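Local atomic coordinates of cytochrome c-550 (Paracoccus denitrificans, PDB entry 1COT), a protein that probably carries electrons between redox partners by means of a covalently bound heme c. Residues Leu60-Lys65 and Val88-Asp93. Sequence-based numbering, arbitrary orientation.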
ATOM      1  N   LEU A  60      -1.068  12.180   2.933  1.00 13.51           N
ATOM      2  CA  LEU A  60      -2.008  13.105   2.331  1.00 17.86           C
ATOM      3  C   LEU A  60      -1.195  14.203   1.682  1.00 17.85           C
ATOM      4  O   LEU A  60      -1.532  14.705   0.609  1.00 14.98           O
ATOM      5  CB  LEU A  60      -2.941  13.688   3.389  1.00 15.69           C
ATOM      6  CG  LEU A  60      -3.926  12.624   3.838  1.00 15.98           C
ATOM      7  CD1 LEU A  60      -4.763  13.190   4.978  1.00 20.70           C
ATOM      8  CD2 LEU A  60      -4.805  12.221   2.657  1.00 18.84           C
ATOM      9  N   GLU A  61      -0.090  14.580   2.319  1.00 12.79           N
ATOM     10  CA  GLU A  61       0.747  15.617   1.738  1.00 13.05           C
ATOM     11  C   GLU A  61       1.383  15.104   0.454  1.00 17.08           C
ATOM     12  O   GLU A  61       1.501  15.834  -0.525  1.00 15.73           O
ATOM     13  CB  GLU A  61       1.840  16.119   2.696  1.00 13.38           C
ATOM     14  CG  GLU A  61       2.691  17.241   2.076  1.00 20.54           C
ATOM     15  CD  GLU A  61       3.548  17.902   3.124  1.00 44.11           C
ATOM     16  OE1 GLU A  61       3.040  17.789   4.324  1.00 49.16           O
ATOM     17  OE2 GLU A  61       4.601  18.458   2.887  1.00 49.30           O
ATOM     18  N   VAL A  62       1.803  13.839   0.430  1.00 11.47           N
ATOM     19  CA  VAL A  62       2.390  13.324  -0.787  1.00 13.65           C
ATOM     20  C   VAL A  62       1.349  13.410  -1.917  1.00 17.36           C
ATOM     21  O   VAL A  62       1.681  13.852  -3.013  1.00 14.84           O
ATOM     22  CB  VAL A  62       2.800  11.867  -0.627  1.00 19.68           C
ATOM     23  CG1 VAL A  62       3.208  11.277  -1.969  1.00 14.35           C
ATOM     24  CG2 VAL A  62       3.924  11.730   0.395  1.00 15.68           C
ATOM     25  N   ALA A  63       0.080  13.012  -1.665  1.00 13.73           N
ATOM     26  CA  ALA A  63      -0.985  13.059  -2.682  1.00 14.07           C
ATOM     27  C   ALA A  63      -1.217  14.471  -3.203  1.00 15.94           C
ATOM     28  O   ALA A  63      -1.353  14.709  -4.405  1.00 14.28           O
ATOM     29  CB  ALA A  63      -2.268  12.411  -2.176  1.00 13.63           C
ATOM     30  N   GLU A  64      -1.251  15.410  -2.278  1.00 19.05           N
ATOM     31  CA  GLU A  64      -1.462  16.800  -2.584  1.00 13.44           C
ATOM     32  C   GLU A  64      -0.357  17.392  -3.444  1.00 13.75           C
ATOM     33  O   GLU A  64      -0.583  18.083  -4.441  1.00 20.17           O
ATOM     34  CB  GLU A  64      -1.615  17.468  -1.236  1.00 19.31           C
ATOM     35  CG  GLU A  64      -2.021  18.910  -1.463  1.00 40.72           C
ATOM     36  CD  GLU A  64      -2.184  19.497  -0.121  1.00100.00           C
ATOM     37  OE1 GLU A  64      -2.100  18.608   0.834  1.00 99.15           O
ATOM     38  OE2 GLU A  64      -2.359  20.686   0.054  1.00100.00           O
ATOM     39  N   LYS A  65       0.861  17.081  -3.052  1.00 13.54           N
ATOM     40  CA  LYS A  65       2.011  17.533  -3.767  1.00 14.03           C
ATOM     41  C   LYS A  65       2.210  16.793  -5.092  1.00 22.81           C
ATOM     42  O   LYS A  65       2.881  17.351  -5.944  1.00 21.89           O
ATOM     43  CB  LYS A  65       3.253  17.354  -2.921  1.00 19.78           C
ATOM     44  CG  LYS A  65       3.402  18.366  -1.803  1.00 26.42           C
ATOM     45  CD  LYS A  65       4.783  18.212  -1.181  1.00 88.55           C
ATOM     46  CE  LYS A  65       5.163  19.202  -0.083  1.00100.00           C
ATOM     47  NZ  LYS A  65       6.612  19.426   0.009  1.00100.00           N
ATOM     48  N   VAL A  88       9.393  11.120   3.782  1.00 15.06           N
ATOM     49  CA  VAL A  88      10.291  12.264   3.895  1.00 11.59           C
ATOM     50  C   VAL A  88      10.735  12.679   2.506  1.00 17.55           C
ATOM     51  O   VAL A  88      10.788  13.859   2.145  1.00 19.34           O
ATOM     52  CB  VAL A  88      11.506  11.961   4.760  1.00 25.06           C
ATOM     53  CG1 VAL A  88      12.473  13.134   4.720  1.00 16.14           C
ATOM     54  CG2 VAL A  88      11.055  11.685   6.197  1.00 18.30           C
ATOM     55  N   LYS A  89      11.065  11.677   1.719  1.00 17.96           N
ATOM     56  CA  LYS A  89      11.493  11.895   0.359  1.00 13.56           C
ATOM     57  C   LYS A  89      10.469  12.630  -0.501  1.00 19.80           C
ATOM     58  O   LYS A  89      10.782  13.614  -1.172  1.00 22.97           O
ATOM     59  CB  LYS A  89      11.861  10.557  -0.268  1.00 18.95           C
ATOM     60  CG  LYS A  89      12.042  10.667  -1.772  1.00 35.19           C
ATOM     61  CD  LYS A  89      12.642   9.431  -2.425  1.00 32.94           C
ATOM     62  CE  LYS A  89      11.646   8.325  -2.736  1.00 18.99           C
ATOM     63  NZ  LYS A  89      12.040   7.571  -3.937  1.00 17.07           N
ATOM     64  N   MET A  90       9.231  12.140  -0.486  1.00 15.98           N
ATOM     65  CA  MET A  90       8.126  12.685  -1.272  1.00 19.86           C
ATOM     66  C   MET A  90       7.512  14.001  -0.815  1.00 23.18           C
ATOM     67  O   MET A  90       6.781  14.652  -1.565  1.00 31.68           O
ATOM     68  CB  MET A  90       7.022  11.620  -1.428  1.00 18.96           C
ATOM     69  CG  MET A  90       7.539  10.321  -2.020  1.00 15.59           C
ATOM     70  SD  MET A  90       8.179  10.540  -3.695  1.00 22.73           S
ATOM     71  CE  MET A  90       6.762  11.320  -4.514  1.00 41.44           C
ATOM     72  N   THR A  91       7.797  14.372   0.418  1.00 29.16           N
ATOM     73  CA  THR A  91       7.266  15.599   0.959  1.00 24.60           C
ATOM     74  C   THR A  91       8.388  16.558   1.259  1.00 31.51           C
ATOM     75  O   THR A  91       8.164  17.744   1.486  1.00 25.18           O
ATOM     76  CB  THR A  91       6.612  15.326   2.322  1.00 22.36           C
ATOM     77  OG1 THR A  91       7.587  14.879   3.251  1.00 17.82           O
ATOM     78  CG2 THR A  91       5.457  14.339   2.182  1.00 20.45           C
ATOM     79  N   ASP A  92       9.594  16.021   1.275  1.00 26.59           N
ATOM     80  CA  ASP A  92      10.751  16.830   1.583  1.00 27.20           C
ATOM     81  C   ASP A  92      10.566  17.335   3.000  1.00 28.68           C
ATOM     82  O   ASP A  92      11.066  18.398   3.351  1.00 32.69           O
ATOM     83  CB  ASP A  92      10.859  18.054   0.663  1.00 31.57           C
ATOM     84  CG  ASP A  92      12.013  17.952  -0.276  1.00 42.27           C
ATOM     85  OD1 ASP A  92      13.160  18.193   0.048  1.00100.00           O
ATOM     86  OD2 ASP A  92      11.647  17.575  -1.476  1.00100.00           O
ATOM     87  N   ASP A  93       9.827  16.576   3.801  1.00 25.66           N
ATOM     88  CA  ASP A  93       9.564  16.969   5.173  1.00 23.44           C
ATOM     89  C   ASP A  93      10.066  15.935   6.149  1.00 32.20           C
ATOM     90  O   ASP A  93       9.513  14.848   6.311  1.00 27.49           O
ATOM     91  CB  ASP A  93       8.095  17.322   5.421  1.00 28.13           C
ATOM     92  CG  ASP A  93       7.661  17.568   6.852  1.00 40.28           C
ATOM     93  OD1 ASP A  93       8.628  17.630   7.742  1.00 26.21           O
ATOM     94  OD2 ASP A  93       6.487  17.709   7.153  1.00 42.03           O
TER
HETATM   95  O   HOH W   1       4.810  16.073   6.032  1.00 52.32           O
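In this c-type cytochrome, the C-terminal part of helix 57-65 packs on the last turn of helix 83-91 and the turn that follows it, with V62 and T91 at the point of closest backbone approach. V62 supplies the apolar layer: V62 CG2 sits 3.5 Å from T91 CG2 and also touches M90 CB, while W86 and L87, earlier on helix 83-91, pack on the same valine. Beside the valine, E61 lies across T91, the two side chains crossing at about a right angle. With CG anti to the backbone N (chi1 -178°) and the chain extended beyond it, E61 reaches over the threonine methyl and brings OE2 to 3.8 Å from T91 CB. K65, one turn on, also runs extended to the other helix, where K65 NZ gives a 2.7 Å hydrogen bond to T91 O, arriving from above the carbonyl plane. K65 NZ also makes a long salt bridge of 3.6 Å to E61 OE2, within its own helix. The other carboxylate oxygen, E61 OE1, faces D93 OD2; a water donates to both, at 3.0 Å to E61 OE1 and 2.6 Å to D93 OD2, and probably eases the repulsion of the two charges. Replacing E61 by an alanine would probably deprive K65 of its long carboxylate partner, break the water link to D93 and leave T91 CB and CG2 less covered. T91 OG1 is hydrogen-bonded to L87 O and accepts from D93 N at 2.9 Å, an ST turn, while D93 OD1 bonds to G95 N. The side chain of V62 is about 9 Å from the heme, and the arrangement is helix-helix packing next to the C-terminal end of helix 83-91, where the ST turn leads the chain out.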